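Local coordinates for probable endonuclease 4 (Thermotoga maritima, PDB 4HNO), which probably cleaves phosphodiester bonds at apurinic or apyrimidinic sites in DNA during base excision repair, using a cluster of metal ions, at residues K56-M59 against K60-I64. Sequence-based numbering, arbitrary orientation.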
loop_
_atom_site.group_PDB
_atom_site.type_symbol
_atom_site.label_atom_id
_atom_site.label_comp_id
_atom_site.label_asym_id
_atom_site.label_seq_id
_atom_site.Cartn_x
_atom_site.Cartn_y
_atom_site.Cartn_z
ATOM N N LYS A 56 11.853 -1.597 -17.562
ATOM C CA LYS A 56 11.955 -0.167 -17.797
ATOM C C LYS A 56 11.524 0.188 -19.222
ATOM O O LYS A 56 10.895 1.227 -19.444
ATOM C CB LYS A 56 13.371 0.326 -17.549
ATOM C CG LYS A 56 13.750 0.268 -16.080
ATOM C CD LYS A 56 15.212 0.529 -15.879
ATOM C CE LYS A 56 15.560 0.482 -14.399
ATOM N NZ LYS A 56 16.994 0.664 -14.229
ATOM N N ARG A 57 11.860 -0.654 -20.188
ATOM C CA ARG A 57 11.488 -0.408 -21.573
ATOM C C ARG A 57 9.966 -0.382 -21.715
ATOM O O ARG A 57 9.407 0.484 -22.370
ATOM C CB ARG A 57 12.108 -1.473 -22.459
ATOM C CG ARG A 57 11.966 -1.157 -23.919
ATOM C CD ARG A 57 12.743 -2.068 -24.776
ATOM N NE ARG A 57 12.299 -3.455 -24.742
ATOM C CZ ARG A 57 13.056 -4.491 -24.386
ATOM N NH1 ARG A 57 14.294 -4.314 -23.934
ATOM N NH2 ARG A 57 12.560 -5.719 -24.437
ATOM N N GLU A 58 9.306 -1.352 -21.099
ATOM C CA GLU A 58 7.858 -1.439 -21.154
ATOM C C GLU A 58 7.176 -0.297 -20.407
ATOM O O GLU A 58 6.137 0.187 -20.821
ATOM C CB GLU A 58 7.416 -2.800 -20.658
ATOM C CG GLU A 58 7.750 -3.923 -21.621
ATOM C CD GLU A 58 6.891 -3.910 -22.877
ATOM O OE1 GLU A 58 5.677 -3.656 -22.777
ATOM O OE2 GLU A 58 7.431 -4.148 -23.969
ATOM N N MET A 59 7.766 0.130 -19.285
ATOM C CA MET A 59 7.273 1.301 -18.585
ATOM C C MET A 59 7.286 2.514 -19.504
ATOM O O MET A 59 6.343 3.316 -19.524
ATOM C CB MET A 59 8.114 1.582 -17.341
ATOM C CG MET A 59 7.878 0.609 -16.212
ATOM S SD MET A 59 6.306 0.865 -15.361
ATOM C CE MET A 59 6.672 2.343 -14.429
ATOM N N LYS A 60 8.363 2.664 -20.254
ATOM C CA LYS A 60 8.484 3.788 -21.167
ATOM C C LYS A 60 7.470 3.655 -22.308
ATOM O O LYS A 60 6.754 4.603 -22.628
ATOM C CB LYS A 60 9.909 3.882 -21.717
ATOM C CG LYS A 60 10.146 5.128 -22.535
ATOM C CD LYS A 60 11.539 5.130 -23.137
ATOM C CE LYS A 60 11.822 6.338 -24.010
ATOM N NZ LYS A 60 11.889 7.587 -23.243
ATOM N N LYS A 61 7.396 2.470 -22.903
ATOM C CA LYS A 61 6.494 2.242 -24.022
ATOM C C LYS A 61 5.065 2.608 -23.659
ATOM O O LYS A 61 4.356 3.235 -24.441
ATOM C CB LYS A 61 6.551 0.776 -24.446
ATOM C CG LYS A 61 5.552 0.407 -25.506
ATOM C CD LYS A 61 5.612 -1.056 -25.891
ATOM C CE LYS A 61 4.534 -1.411 -26.894
ATOM N NZ LYS A 61 4.545 -2.866 -27.204
ATOM N N HIS A 62 4.635 2.199 -22.470
ATOM C CA HIS A 62 3.255 2.387 -22.049
ATOM C C HIS A 62 3.030 3.678 -21.295
ATOM O O HIS A 62 1.914 3.949 -20.865
ATOM C CB HIS A 62 2.783 1.170 -21.273
ATOM C CG HIS A 62 2.584 -0.001 -22.171
ATOM N ND1 HIS A 62 1.537 -0.069 -23.065
ATOM C CD2 HIS A 62 3.342 -1.100 -22.386
ATOM C CE1 HIS A 62 1.637 -1.183 -23.765
ATOM N NE2 HIS A 62 2.725 -1.825 -23.378
ATOM N N GLY A 63 4.067 4.491 -21.153
ATOM C CA GLY A 63 3.916 5.810 -20.590
ATOM C C GLY A 63 3.493 5.817 -19.136
ATOM O O GLY A 63 2.842 6.754 -18.699
ATOM N N ILE A 64 3.872 4.792 -18.380
ATOM C CA ILE A 64 3.465 4.738 -16.982
ATOM C C ILE A 64 4.269 5.732 -16.153
ATOM O O ILE A 64 5.484 5.730 -16.188
ATOM C CB ILE A 64 3.673 3.339 -16.394
ATOM C CG1 ILE A 64 3.015 2.269 -17.255
ATOM C CG2 ILE A 64 3.166 3.283 -14.963
ATOM C CD1 ILE A 64 1.549 2.395 -17.371
HETATM O O HOH W 1 3.908 -3.988 -24.709
HETATM O O HOH W 2 6.884 -4.178 -26.732
HETATM O O HOH W 3 7.142 5.802 -18.318
#
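Both carboxylate oxygens of E58 reach K61 through water rather than directly. Water 1 donates to E58 OE1 at 2.6 Å, accepts from K61 NZ and also hydrogen-bonds H62 NE2, lying in the plane of the imidazole at its edge; water 2 joins E58 OE2 to the same ammonium, accepting from K61 NZ at 2.7 Å. E58 OE2 and K61 NZ stay 4.5 Å apart. E58 is folded back at chi2 (-72°), which brings OE1 beside the ring, 3.5 Å from H62 CD2.

After K61, helix 49-61 ends in a Schellman motif. K60 N and K61 N bond K56 O and R57 O, and H62 N bonds E58 O at 3.0 Å, but G63 takes a positive phi (65°) and its N donates to K60 O. I64 N then meets M59 O at 3.1 Å, in the carbonyl plane, and that oxygen also accepts from water 3, which donates in turn to I64 O. Bends in M59 carry SD and CE back over I64, M59 CE lying 3.7 Å from I64 CG2; both side chains rest on F32 of strand 31-34.

The helix exit toward strand 69-72 of the TIM barrel therefore pairs a buried M59-I64 contact with a hydrated charge pair, whose attraction is probably softened by water.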